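Local atomic coordinates of beta-porphyranase A (Bacteroides plebeius, PDB entry 4AW7), a protein that hydrolyses the sulfated red-algal polysaccharide porphyran at the linkages between beta-D-galactose and alpha-L-galactose-6-sulfate, yielding mostly a disaccharide. Residues L507-G512 and V567-S572; F44-T49 and K58-Y63; V373-S378 and L393-D398; A172-H177 and M188-Y193. All blocks are in the same frame, centred on the assembly; numbering follows the deposited sequence.

Interaction 1 (L507-G512 and V567-S572)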
loop_
_atom_site.group_PDB
_atom_site.type_symbol
_atom_site.label_atom_id
_atom_site.label_comp_id
_atom_site.label_asym_id
_atom_site.label_seq_id
_atom_site.Cartn_x
_atom_site.Cartn_y
_atom_site.Cartn_z
ATOM N N LEU A 507 -0.915 -20.005 5.761
ATOM C CA LEU A 507 0.400 -19.509 6.122
ATOM C C LEU A 507 0.865 -18.539 5.025
ATOM O O LEU A 507 0.829 -18.879 3.833
ATOM C CB LEU A 507 1.379 -20.688 6.197
ATOM C CG LEU A 507 2.857 -20.321 6.334
ATOM C CD1 LEU A 507 3.182 -19.686 7.657
ATOM C CD2 LEU A 507 3.684 -21.579 6.056
ATOM N N ARG A 508 1.292 -17.338 5.435
ATOM C CA ARG A 508 1.921 -16.378 4.516
ATOM C C ARG A 508 3.419 -16.557 4.706
ATOM O O ARG A 508 4.003 -16.060 5.680
ATOM C CB ARG A 508 1.499 -14.991 4.898
ATOM C CG ARG A 508 0.009 -14.733 4.807
ATOM C CD ARG A 508 -0.379 -13.366 5.269
ATOM N NE ARG A 508 0.200 -12.261 4.501
ATOM C CZ ARG A 508 -0.314 -11.736 3.418
ATOM N NH1 ARG A 508 -1.441 -12.159 2.910
ATOM N NH2 ARG A 508 0.342 -10.721 2.861
ATOM N N MET A 509 4.040 -17.297 3.780
ATOM C CA MET A 509 5.449 -17.662 3.874
ATOM C C MET A 509 6.243 -16.768 2.935
ATOM O O MET A 509 6.103 -16.915 1.712
ATOM C CB MET A 509 5.596 -19.129 3.465
ATOM C CG MET A 509 7.006 -19.611 3.349
ATOM S SD MET A 509 7.229 -21.305 2.818
ATOM C CE MET A 509 6.650 -21.190 1.133
ATOM N N SER A 510 7.052 -15.878 3.495
ATOM C CA SER A 510 7.871 -14.986 2.674
ATOM C C SER A 510 9.308 -15.462 2.669
ATOM O O SER A 510 9.877 -15.711 3.747
ATOM C CB SER A 510 7.749 -13.528 3.120
ATOM O OG SER A 510 6.429 -12.998 2.956
ATOM N N ILE A 511 9.846 -15.525 1.444
ATOM C CA ILE A 511 11.213 -16.004 1.236
ATOM C C ILE A 511 11.933 -15.075 0.277
ATOM O O ILE A 511 11.353 -14.522 -0.653
ATOM C CB ILE A 511 11.267 -17.468 0.736
ATOM C CG1 ILE A 511 10.539 -17.628 -0.582
ATOM C CG2 ILE A 511 10.704 -18.415 1.809
ATOM C CD1 ILE A 511 10.672 -19.053 -1.223
ATOM N N GLY A 512 13.238 -14.920 0.524
ATOM C CA GLY A 512 14.173 -14.280 -0.410
ATOM C C GLY A 512 15.242 -15.317 -0.709
ATOM O O GLY A 512 15.997 -15.708 0.182
ATOM N N VAL A 567 4.806 -23.848 13.259
ATOM C CA VAL A 567 4.979 -24.159 11.865
ATOM C C VAL A 567 6.443 -24.542 11.663
ATOM O O VAL A 567 7.313 -23.813 12.101
ATOM C CB VAL A 567 4.585 -22.983 10.982
ATOM C CG1 VAL A 567 4.823 -23.386 9.556
ATOM C CG2 VAL A 567 3.129 -22.607 11.220
ATOM N N ASP A 568 6.690 -25.680 11.026
ATOM C CA ASP A 568 8.052 -26.153 10.753
ATOM C C ASP A 568 8.183 -26.287 9.270
ATOM O O ASP A 568 7.319 -26.872 8.625
ATOM C CB ASP A 568 8.311 -27.453 11.511
ATOM C CG ASP A 568 8.256 -27.215 12.987
ATOM O OD1 ASP A 568 9.242 -26.758 13.569
ATOM O OD2 ASP A 568 7.174 -27.390 13.600
ATOM N N ILE A 569 9.279 -25.760 8.696
ATOM C CA ILE A 569 9.454 -25.863 7.252
ATOM C C ILE A 569 10.892 -26.320 6.933
ATOM O O ILE A 569 11.823 -25.937 7.630
ATOM C CB ILE A 569 9.044 -24.581 6.477
ATOM C CG1 ILE A 569 10.011 -23.453 6.723
ATOM C CG2 ILE A 569 7.639 -24.147 6.840
ATOM C CD1 ILE A 569 9.673 -22.214 5.852
ATOM N N THR A 570 11.015 -27.118 5.887
ATOM C CA THR A 570 12.325 -27.641 5.492
ATOM C C THR A 570 12.481 -27.531 3.982
ATOM O O THR A 570 11.685 -28.052 3.218
ATOM C CB THR A 570 12.555 -29.096 5.996
ATOM O OG1 THR A 570 12.255 -29.170 7.393
ATOM C CG2 THR A 570 14.038 -29.480 5.758
ATOM N N PHE A 571 13.556 -26.854 3.562
ATOM C CA PHE A 571 13.940 -26.773 2.167
ATOM C C PHE A 571 15.011 -27.834 1.905
ATOM O O PHE A 571 15.862 -28.071 2.764
ATOM C CB PHE A 571 14.505 -25.384 1.827
ATOM C CG PHE A 571 13.518 -24.258 2.020
ATOM C CD1 PHE A 571 13.269 -23.729 3.275
ATOM C CD2 PHE A 571 12.811 -23.783 0.936
ATOM C CE1 PHE A 571 12.348 -22.699 3.458
ATOM C CE2 PHE A 571 11.867 -22.714 1.117
ATOM C CZ PHE A 571 11.659 -22.223 2.360
ATOM N N SER A 572 15.002 -28.346 0.698
ATOM C CA SER A 572 15.978 -29.385 0.318
ATOM C C SER A 572 17.345 -28.815 -0.052
ATOM O O SER A 572 18.349 -29.575 -0.137
ATOM C CB SER A 572 15.400 -30.173 -0.827
ATOM O OG SER A 572 15.180 -29.396 -1.966
#
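The Phe571 ring receives Ile511 aslant: CG2 of Ile511 approaches CZ, the ring's far corner, obliquely at 4.0 Å. Ile485 and Pro521 also touch this ring. With chi1 at -62° its CG lies opposite the carbonyl carbon, and the ring projects from 567-572 toward the strand across from it. One pair further along, a thioether meets a methyl. Met509 is extended through its first two torsions, which carries the sulfur well forward; SD then stands 4.0 Å from CD1 of Ile569, while the bend at chi3 (68°) leaves the terminal methyl pointing away from Ile569, so the sulfur makes the touch. The third pair closes the row, with CD2 of Leu507 4.1 Å from CG1 of Val567. No hydrogen bond joins the two segments. Every touching residue is apolar and buried, and Met581 and Val523 pack against both Leu507 and Ile569. The gap between backbones widens from 8.7 Å between CA of Leu507 and CA of Val567 to 11.1 Å between CA of Ile511 and CA of Phe571, where the bulky ring takes up the difference. The two segments run 36° apart. Alternate residues, Arg508 among them with its salt bridges to Asp252 and Glu248, face the other way. Such facing rows of apolar side chains from two separate sheets form the core of a beta-sandwich, here in the C-terminal domain.

Interaction 2 (F44-T49 and K58-Y63). With L6S (6-O-sulfo-alpha-L-galactopyranose), chain B.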
loop_
_atom_site.group_PDB
_atom_site.type_symbol
_atom_site.label_atom_id
_atom_site.label_comp_id
_atom_site.label_asym_id
_atom_site.label_seq_id
_atom_site.Cartn_x
_atom_site.Cartn_y
_atom_site.Cartn_z
ATOM N N PHE A 44 -9.020 5.648 -2.223
ATOM C CA PHE A 44 -9.417 6.411 -3.395
ATOM C C PHE A 44 -9.053 7.866 -3.232
ATOM O O PHE A 44 -9.890 8.703 -2.855
ATOM C CB PHE A 44 -10.909 6.161 -3.708
ATOM C CG PHE A 44 -11.215 4.699 -3.868
ATOM C CD1 PHE A 44 -10.567 3.957 -4.854
ATOM C CD2 PHE A 44 -12.021 4.020 -2.971
ATOM C CE1 PHE A 44 -10.763 2.586 -4.950
ATOM C CE2 PHE A 44 -12.221 2.668 -3.101
ATOM C CZ PHE A 44 -11.585 1.971 -4.094
ATOM N N ASN A 45 -7.777 8.121 -3.441
ATOM C CA ASN A 45 -7.119 9.401 -3.225
ATOM C C ASN A 45 -6.331 9.738 -4.479
ATOM O O ASN A 45 -6.001 8.874 -5.282
ATOM C CB ASN A 45 -6.172 9.316 -2.022
ATOM C CG ASN A 45 -6.905 8.975 -0.741
ATOM O OD1 ASN A 45 -7.924 9.604 -0.432
ATOM N ND2 ASN A 45 -6.434 7.978 0.028
ATOM N N ILE A 46 -5.972 11.014 -4.588
ATOM C CA ILE A 46 -4.972 11.466 -5.547
ATOM C C ILE A 46 -3.774 12.057 -4.774
ATOM O O ILE A 46 -3.885 12.471 -3.629
ATOM C CB ILE A 46 -5.499 12.485 -6.599
ATOM C CG1 ILE A 46 -6.193 13.695 -5.937
ATOM C CG2 ILE A 46 -6.389 11.790 -7.568
ATOM C CD1 ILE A 46 -6.551 14.850 -6.886
ATOM N N HIS A 47 -2.627 12.067 -5.435
ATOM C CA HIS A 47 -1.379 12.566 -4.875
ATOM C C HIS A 47 -1.313 14.083 -5.081
ATOM O O HIS A 47 -0.620 14.591 -5.963
ATOM C CB HIS A 47 -0.188 11.826 -5.551
ATOM C CG HIS A 47 1.124 12.099 -4.899
ATOM N ND1 HIS A 47 1.838 13.245 -5.129
ATOM C CD2 HIS A 47 1.825 11.408 -3.958
ATOM C CE1 HIS A 47 2.935 13.239 -4.377
ATOM N NE2 HIS A 47 2.959 12.131 -3.651
ATOM N N SER A 48 -2.139 14.772 -4.317
ATOM C CA SER A 48 -2.381 16.199 -4.463
ATOM C C SER A 48 -2.948 16.748 -3.193
ATOM O O SER A 48 -3.518 16.007 -2.375
ATOM C CB SER A 48 -3.413 16.379 -5.581
ATOM O OG SER A 48 -3.701 17.738 -5.866
ATOM N N THR A 49 -2.881 18.080 -3.044
ATOM C CA THR A 49 -3.752 18.777 -2.094
ATOM C C THR A 49 -4.482 19.941 -2.783
ATOM O O THR A 49 -4.994 20.852 -2.098
ATOM C CB THR A 49 -3.010 19.273 -0.855
ATOM O OG1 THR A 49 -1.968 20.175 -1.250
ATOM C CG2 THR A 49 -2.408 18.118 -0.050
ATOM N N LYS A 58 -13.848 19.894 -8.396
ATOM C CA LYS A 58 -15.005 19.294 -9.038
ATOM C C LYS A 58 -14.766 17.792 -9.269
ATOM O O LYS A 58 -15.639 16.991 -9.028
ATOM C CB LYS A 58 -15.343 20.006 -10.351
ATOM C CG LYS A 58 -16.536 19.382 -11.109
ATOM C CD LYS A 58 -16.793 20.125 -12.411
ATOM C CE LYS A 58 -17.265 19.221 -13.536
ATOM N NZ LYS A 58 -18.505 18.474 -13.198
ATOM N N PHE A 59 -13.591 17.431 -9.772
ATOM C CA PHE A 59 -13.231 16.013 -9.969
ATOM C C PHE A 59 -13.383 15.245 -8.632
ATOM O O PHE A 59 -13.923 14.142 -8.592
ATOM C CB PHE A 59 -11.810 15.930 -10.497
ATOM C CG PHE A 59 -11.178 14.582 -10.267
ATOM C CD1 PHE A 59 -11.383 13.539 -11.146
ATOM C CD2 PHE A 59 -10.400 14.370 -9.156
ATOM C CE1 PHE A 59 -10.849 12.281 -10.881
ATOM C CE2 PHE A 59 -9.838 13.128 -8.912
ATOM C CZ PHE A 59 -10.074 12.095 -9.764
ATOM N N LEU A 60 -12.874 15.814 -7.546
ATOM C CA LEU A 60 -12.944 15.112 -6.269
ATOM C C LEU A 60 -14.365 14.791 -5.883
ATOM O O LEU A 60 -14.651 13.703 -5.373
ATOM C CB LEU A 60 -12.257 15.885 -5.147
ATOM C CG LEU A 60 -10.739 16.149 -5.320
ATOM C CD1 LEU A 60 -10.278 17.171 -4.293
ATOM C CD2 LEU A 60 -9.892 14.869 -5.192
ATOM N N ALA A 61 -15.267 15.749 -6.044
ATOM C CA ALA A 61 -16.684 15.512 -5.738
ATOM C C ALA A 61 -17.318 14.518 -6.705
ATOM O O ALA A 61 -18.042 13.629 -6.273
ATOM C CB ALA A 61 -17.467 16.847 -5.729
ATOM N N ASP A 62 -17.061 14.671 -7.992
ATOM C CA ASP A 62 -17.676 13.849 -9.032
ATOM C C ASP A 62 -17.255 12.383 -8.875
ATOM O O ASP A 62 -18.054 11.511 -9.113
ATOM C CB ASP A 62 -17.262 14.310 -10.431
ATOM C CG ASP A 62 -17.923 15.579 -10.893
ATOM O OD1 ASP A 62 -18.938 15.964 -10.300
ATOM O OD2 ASP A 62 -17.417 16.154 -11.889
ATOM N N TYR A 63 -16.011 12.138 -8.475
ATOM C CA TYR A 63 -15.476 10.775 -8.441
ATOM C C TYR A 63 -15.367 10.247 -7.034
ATOM O O TYR A 63 -15.006 9.077 -6.857
ATOM C CB TYR A 63 -14.153 10.713 -9.171
ATOM C CG TYR A 63 -14.302 10.827 -10.660
ATOM C CD1 TYR A 63 -14.365 12.038 -11.288
ATOM C CD2 TYR A 63 -14.302 9.693 -11.450
ATOM C CE1 TYR A 63 -14.499 12.161 -12.644
ATOM C CE2 TYR A 63 -14.426 9.798 -12.820
ATOM C CZ TYR A 63 -14.513 11.036 -13.414
ATOM O OH TYR A 63 -14.631 11.155 -14.772
HETATM O O1S L6S B . 2.351 15.169 -7.372
HETATM O O2S L6S B . 2.710 15.713 -9.742
HETATM O O3S L6S B . 3.597 17.148 -7.956
HETATM C C1 L6S B . 8.077 12.874 -6.047
HETATM C C2 L6S B . 9.052 14.025 -6.148
HETATM C C3 L6S B . 8.878 14.724 -7.506
HETATM C C4 L6S B . 7.388 15.221 -7.629
HETATM C C5 L6S B . 6.463 14.014 -7.435
HETATM C C6 L6S B . 5.018 14.504 -7.194
HETATM O O2 L6S B . 10.409 13.588 -5.931
HETATM O O3 L6S B . 9.787 15.823 -7.663
HETATM O O4 L6S B . 7.165 16.210 -6.611
HETATM O O5 L6S B . 6.736 13.248 -6.256
HETATM O O6 L6S B . 4.496 14.976 -8.427
HETATM S S1 L6S B . 3.191 15.776 -8.372
#
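Ile46 reaches the helix with both branches, and its torsions decide which branch meets what. A chi1 of 53° sets CG1 between the backbone N and the carbonyl carbon, and chi2 at 171° stretches the chain, bringing CD1 to 3.7 Å from CD2 of Leu60. CG2 goes the other way, to 3.9 Å from CE2 of Phe59, whose ring it meets at a slant. Ile46 thus fits between two consecutive residues of the helix, without any hydrogen bond between the segments. On the helix itself Lys58 NZ forms a salt bridge one turn along with Asp62 OD2 (2.9 Å), which accepts through its syn lone pair.

The next residue, His47, faces the substrate. Its ND1 donates to O1S of the 6-O-sulfo-alpha-L-galactopyranose at 3.0 Å, with a bent N-H...O angle of 141°; the sulfate oxygen lies at the ring edge, near the ring plane. At the far nitrogen, NE2 is bonded to Arg69 NH1, and the ring meets Phe317 edge-to-face, so its rotation is held from more than one direction. Ser319 OG adds a further hydrogen bond to the same sugar.

Strand 45-46, helix 54-63 and strand 66-71 form a beta-alpha-beta unit. Phe362 of helix 359-365 also touches Ile46, Leu67 of strand 66-71 lies against Leu60, and Asn45 ND2 bonds to the carbonyl of Ser314 in strand 311-316.

Interaction 3 (V373-S378 and L393-D398)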
loop_
_atom_site.group_PDB
_atom_site.type_symbol
_atom_site.label_atom_id
_atom_site.label_comp_id
_atom_site.label_asym_id
_atom_site.label_seq_id
_atom_site.Cartn_x
_atom_site.Cartn_y
_atom_site.Cartn_z
ATOM N N VAL A 373 -18.091 -8.549 2.766
ATOM C CA VAL A 373 -18.752 -9.844 2.904
ATOM C C VAL A 373 -17.793 -10.948 2.524
ATOM O O VAL A 373 -16.749 -10.698 1.912
ATOM C CB VAL A 373 -20.078 -9.949 2.121
ATOM C CG1 VAL A 373 -21.056 -8.854 2.658
ATOM C CG2 VAL A 373 -19.844 -9.824 0.615
ATOM N N ASP A 374 -18.121 -12.185 2.895
ATOM C CA ASP A 374 -17.146 -13.236 2.680
ATOM C C ASP A 374 -16.938 -13.510 1.206
ATOM O O ASP A 374 -17.896 -13.577 0.443
ATOM C CB ASP A 374 -17.493 -14.504 3.453
ATOM C CG ASP A 374 -16.307 -15.404 3.622
ATOM O OD1 ASP A 374 -15.179 -14.904 3.678
ATOM O OD2 ASP A 374 -16.471 -16.618 3.666
ATOM N N ILE A 375 -15.693 -13.709 0.820
ATOM C CA ILE A 375 -15.362 -14.019 -0.563
ATOM C C ILE A 375 -14.070 -14.778 -0.535
ATOM O O ILE A 375 -13.229 -14.489 0.288
ATOM C CB ILE A 375 -15.388 -12.709 -1.549
ATOM C CG1 ILE A 375 -15.224 -13.143 -3.017
ATOM C CG2 ILE A 375 -14.431 -11.611 -1.124
ATOM C CD1 ILE A 375 -15.557 -12.039 -4.061
ATOM N N THR A 376 -13.946 -15.777 -1.405
ATOM C CA THR A 376 -12.718 -16.573 -1.597
ATOM C C THR A 376 -12.428 -16.712 -3.077
ATOM O O THR A 376 -13.319 -16.547 -3.924
ATOM C CB THR A 376 -12.864 -17.962 -1.038
ATOM O OG1 THR A 376 -13.948 -18.643 -1.676
ATOM C CG2 THR A 376 -13.056 -17.900 0.463
ATOM N N SER A 377 -11.170 -17.010 -3.405
ATOM C CA SER A 377 -10.706 -17.256 -4.749
ATOM C C SER A 377 -9.731 -18.410 -4.682
ATOM O O SER A 377 -8.785 -18.389 -3.891
ATOM C CB SER A 377 -10.010 -16.018 -5.294
ATOM O OG SER A 377 -9.503 -16.271 -6.555
ATOM N N SER A 378 -9.935 -19.399 -5.531
ATOM C CA SER A 378 -9.046 -20.569 -5.556
ATOM C C SER A 378 -7.714 -20.326 -6.217
ATOM O O SER A 378 -6.736 -21.008 -5.913
ATOM C CB SER A 378 -9.778 -21.716 -6.262
ATOM O OG SER A 378 -9.916 -21.484 -7.646
ATOM N N LEU A 393 -24.697 -4.479 -3.678
ATOM C CA LEU A 393 -23.577 -5.407 -3.588
ATOM C C LEU A 393 -22.561 -5.063 -4.678
ATOM O O LEU A 393 -22.914 -4.851 -5.831
ATOM C CB LEU A 393 -24.091 -6.825 -3.794
ATOM C CG LEU A 393 -23.073 -7.960 -3.689
ATOM C CD1 LEU A 393 -22.444 -8.071 -2.290
ATOM C CD2 LEU A 393 -23.760 -9.308 -4.109
ATOM N N TYR A 394 -21.286 -5.017 -4.271
ATOM C CA TYR A 394 -20.152 -4.754 -5.156
ATOM C C TYR A 394 -19.224 -5.942 -5.107
ATOM O O TYR A 394 -18.840 -6.360 -4.014
ATOM C CB TYR A 394 -19.383 -3.484 -4.745
ATOM C CG TYR A 394 -20.271 -2.281 -4.629
ATOM C CD1 TYR A 394 -20.551 -1.511 -5.749
ATOM C CD2 TYR A 394 -20.825 -1.898 -3.416
ATOM C CE1 TYR A 394 -21.369 -0.422 -5.673
ATOM C CE2 TYR A 394 -21.661 -0.764 -3.337
ATOM C CZ TYR A 394 -21.951 -0.065 -4.491
ATOM O OH TYR A 394 -22.806 1.041 -4.395
ATOM N N ILE A 395 -18.857 -6.487 -6.264
ATOM C CA ILE A 395 -17.925 -7.648 -6.344
ATOM C C ILE A 395 -16.840 -7.262 -7.328
ATOM O O ILE A 395 -17.146 -6.855 -8.440
ATOM C CB ILE A 395 -18.622 -8.929 -6.819
ATOM C CG1 ILE A 395 -19.726 -9.352 -5.832
ATOM C CG2 ILE A 395 -17.605 -10.035 -6.999
ATOM C CD1 ILE A 395 -20.699 -10.409 -6.427
ATOM N N ALA A 396 -15.569 -7.325 -6.899
ATOM C CA ALA A 396 -14.449 -6.905 -7.723
ATOM C C ALA A 396 -13.465 -8.034 -7.927
ATOM O O ALA A 396 -13.208 -8.789 -6.996
ATOM C CB ALA A 396 -13.727 -5.674 -7.119
ATOM N N LEU A 397 -12.913 -8.096 -9.138
ATOM C CA LEU A 397 -11.911 -9.111 -9.524
ATOM C C LEU A 397 -10.782 -8.450 -10.281
ATOM O O LEU A 397 -11.007 -7.596 -11.134
ATOM C CB LEU A 397 -12.538 -10.214 -10.408
ATOM C CG LEU A 397 -13.737 -10.935 -9.816
ATOM C CD1 LEU A 397 -15.031 -10.262 -10.227
ATOM C CD2 LEU A 397 -13.659 -12.448 -10.121
ATOM N N ASP A 398 -9.581 -8.932 -10.037
ATOM C CA ASP A 398 -8.371 -8.464 -10.727
ATOM C C ASP A 398 -7.521 -9.658 -11.133
ATOM O O ASP A 398 -7.403 -10.592 -10.354
ATOM C CB ASP A 398 -7.555 -7.563 -9.783
ATOM C CG ASP A 398 -6.340 -6.970 -10.437
ATOM O OD1 ASP A 398 -6.494 -6.239 -11.416
ATOM O OD2 ASP A 398 -5.224 -7.232 -9.929
#
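Leu393 opens the contact: its CD1 lies 4.3 Å from CG2 of Val373, a loose apolar touch made by the end of the leucine, which comes nearer than its first bond would suggest. Tyr394 turns to the opposite side of the strand and rests on Val368. Ile395 then returns to the shared side, and its CG2, placed anti to the backbone N by a chi1 of -62°, stands 4.1 Å from CD1 of Ile375. The partner does the reaching here. Ile375 is extended through both torsions (chi1 -172°, chi2 167°), so its terminal methyl arrives at the end of a straight arm and the two side chains cross at a slant. Val24 of strand 21-25 touches both isoleucines, and Trp415 also packs on Ile395. Ala396 touches Phe302 of helix 293-305. Asp398, buried, has both carboxylate oxygens engaged: OD1 with Thr455 OG1, and OD2 with His299 ND1 and Gln383 NE2, the last from the intervening strand.

The CA atoms of Ile375 and Ile395 are 9.0 Å apart and those of Val373 and Leu393 9.2 Å, about two strand spacings, and no hydrogen bond links the segments directly. Strand 382-389 runs between them, antiparallel to both; Val373 shares backbone bonding with its Ala386, and Ile375 lies on its Val384. The side chains therefore meet across the face of a middle strand. This is the next-nearest-neighbour packing of a beta-meander, three consecutive antiparallel strands, here within a larger mixed beta-sheet.

Interaction 4 (A172-H177 and M188-Y193). With K (potassium ion), chain F.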
loop_
_atom_site.group_PDB
_atom_site.type_symbol
_atom_site.label_atom_id
_atom_site.label_comp_id
_atom_site.label_asym_id
_atom_site.label_seq_id
_atom_site.Cartn_x
_atom_site.Cartn_y
_atom_site.Cartn_z
ATOM N N ALA A 172 13.492 10.698 13.983
ATOM C CA ALA A 172 13.251 10.349 15.376
ATOM C C ALA A 172 12.975 11.585 16.207
ATOM O O ALA A 172 12.042 11.602 17.015
ATOM C CB ALA A 172 14.459 9.585 15.966
ATOM N N SER A 173 13.775 12.627 16.005
ATOM C CA SER A 173 13.600 13.846 16.745
ATOM C C SER A 173 12.235 14.471 16.485
ATOM O O SER A 173 11.564 14.996 17.371
ATOM C CB SER A 173 14.732 14.823 16.411
ATOM O OG SER A 173 14.522 16.023 17.120
ATOM N N ILE A 174 11.804 14.432 15.240
ATOM C CA ILE A 174 10.517 15.014 14.858
ATOM C C ILE A 174 9.406 14.253 15.563
ATOM O O ILE A 174 8.509 14.870 16.162
ATOM C CB ILE A 174 10.338 15.018 13.328
ATOM C CG1 ILE A 174 11.283 16.056 12.703
ATOM C CG2 ILE A 174 8.854 15.273 12.967
ATOM C CD1 ILE A 174 11.484 15.924 11.223
ATOM N N GLY A 175 9.427 12.924 15.477
ATOM C CA GLY A 175 8.393 12.124 16.154
ATOM C C GLY A 175 8.378 12.400 17.657
ATOM O O GLY A 175 7.323 12.586 18.256
ATOM N N LYS A 176 9.551 12.445 18.268
ATOM C CA LYS A 176 9.629 12.667 19.701
ATOM C C LYS A 176 9.025 14.006 20.080
ATOM O O LYS A 176 8.199 14.107 21.036
ATOM C CB LYS A 176 11.076 12.607 20.163
ATOM C CG LYS A 176 11.194 12.710 21.675
ATOM C CD LYS A 176 12.662 12.671 22.103
ATOM C CE LYS A 176 13.388 13.968 21.715
ATOM N NZ LYS A 176 14.790 14.076 22.256
ATOM N N HIS A 177 9.396 15.046 19.360
ATOM C CA HIS A 177 8.922 16.386 19.707
ATOM C C HIS A 177 7.430 16.576 19.450
ATOM O O HIS A 177 6.722 17.172 20.259
ATOM C CB HIS A 177 9.720 17.450 18.979
ATOM C CG HIS A 177 11.098 17.671 19.537
ATOM N ND1 HIS A 177 12.189 16.912 19.181
ATOM C CD2 HIS A 177 11.559 18.617 20.386
ATOM C CE1 HIS A 177 13.262 17.371 19.804
ATOM N NE2 HIS A 177 12.910 18.414 20.536
ATOM N N MET A 188 -1.725 14.573 14.938
ATOM C CA MET A 188 -0.806 14.324 13.822
ATOM C C MET A 188 -0.138 13.012 14.008
ATOM O O MET A 188 0.324 12.699 15.086
ATOM C CB MET A 188 0.302 15.375 13.793
ATOM C CG MET A 188 -0.208 16.734 13.537
ATOM S SD MET A 188 1.112 17.932 13.298
ATOM C CE MET A 188 1.950 17.142 11.918
ATOM N N LYS A 189 -0.041 12.257 12.944
ATOM C CA LYS A 189 0.679 10.992 12.931
ATOM C C LYS A 189 1.957 11.159 12.138
ATOM O O LYS A 189 1.947 11.718 11.058
ATOM C CB LYS A 189 -0.155 9.909 12.290
ATOM C CG LYS A 189 -1.472 9.634 12.946
ATOM C CD LYS A 189 -1.415 9.141 14.325
ATOM C CE LYS A 189 -2.788 9.354 15.032
ATOM N NZ LYS A 189 -3.910 8.957 14.167
ATOM N N VAL A 190 3.061 10.677 12.711
ATOM C CA VAL A 190 4.359 10.767 12.073
ATOM C C VAL A 190 4.714 9.412 11.465
ATOM O O VAL A 190 4.615 8.404 12.132
ATOM C CB VAL A 190 5.448 11.283 13.056
ATOM C CG1 VAL A 190 6.750 11.449 12.313
ATOM C CG2 VAL A 190 5.012 12.593 13.706
ATOM N N ILE A 191 5.058 9.409 10.180
ATOM C CA ILE A 191 5.325 8.185 9.435
ATOM C C ILE A 191 6.669 8.291 8.740
ATOM O O ILE A 191 7.099 9.401 8.389
ATOM C CB ILE A 191 4.175 7.870 8.460
ATOM C CG1 ILE A 191 3.942 9.025 7.493
ATOM C CG2 ILE A 191 2.900 7.515 9.217
ATOM C CD1 ILE A 191 3.014 8.714 6.299
ATOM N N GLY A 192 7.312 7.163 8.511
ATOM C CA GLY A 192 8.563 7.165 7.759
ATOM C C GLY A 192 8.940 5.786 7.324
ATOM O O GLY A 192 8.373 4.801 7.798
ATOM N N TYR A 193 9.911 5.650 6.429
ATOM C CA TYR A 193 10.790 6.703 5.887
ATOM C C TYR A 193 10.541 7.057 4.431
ATOM O O TYR A 193 11.401 7.613 3.792
ATOM C CB TYR A 193 12.264 6.337 6.123
ATOM C CG TYR A 193 12.743 5.092 5.394
ATOM C CD1 TYR A 193 13.292 5.154 4.123
ATOM C CD2 TYR A 193 12.678 3.841 5.999
ATOM C CE1 TYR A 193 13.732 4.013 3.473
ATOM C CE2 TYR A 193 13.114 2.723 5.347
ATOM C CZ TYR A 193 13.620 2.799 4.090
ATOM O OH TYR A 193 14.084 1.643 3.427
HETATM K K K F . 14.418 2.083 0.621
#
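Helix-on-sheet packing in the catalytic domain brings Gly175 of helix 160-179 against Val190 of strand 189-195, an entirely apolar and buried contact. The CA atoms of Gly175 and Val190 are 5.9 Å apart, and the bare CA of the glycine is itself a contact surface. Val190 CG2 sits 4.2 Å from CA of Gly175. Its other methyl, CG1, placed anti to the backbone N (chi1 -176°), lies beside the preceding residue at 4.4 Å from CG2 of Ile174. One valine thus straddles two helix positions, while Phe141 of strand 136-142 also touches Ile174.

On the helix, Ser173 O is gripped twice by His177: by its backbone N, and by ND1 at 2.7 Å with an N-H...O angle of 159°. The two donors come from opposite faces of the carbonyl plane, and the acceptor lies nearly in the imidazole plane.

Further along the strand, at the end of 188-193, a cis peptide precedes Tyr193, whose OH binds the potassium ion at 2.9 Å. Tyr207 OH and Tyr197 O bind the same ion, and the rings of Phe148 and Phe215 meet that of Tyr193.

Strand 136-142, helix 160-179 and strand 189-195, whose two strands pair in parallel, make a beta-alpha-beta crossover, the repeating unit of the curled parallel sheet of an alpha/beta barrel.

In the fold
All four are buried apolar contacts, though in interaction 2 Leu60 is partly exposed, and no hydrogen bond crosses between their segments; they differ in what they join. Interactions 2 and 4 reach the same curled parallel sheet and press helices onto its strands, each with a polar site on the strand segment: a sulfated sugar in interaction 2, a potassium ion in interaction 4. Interactions 1 and 3 join beta strands and lie away from the binding sites: interaction 1 packs two sheets face to face, whereas interaction 3 stays within one sheet, spanning a middle strand. Interactions 1 and 2, with centres 41 Å apart, lie on opposite sides of the chain's centre, as do interactions 3 and 4.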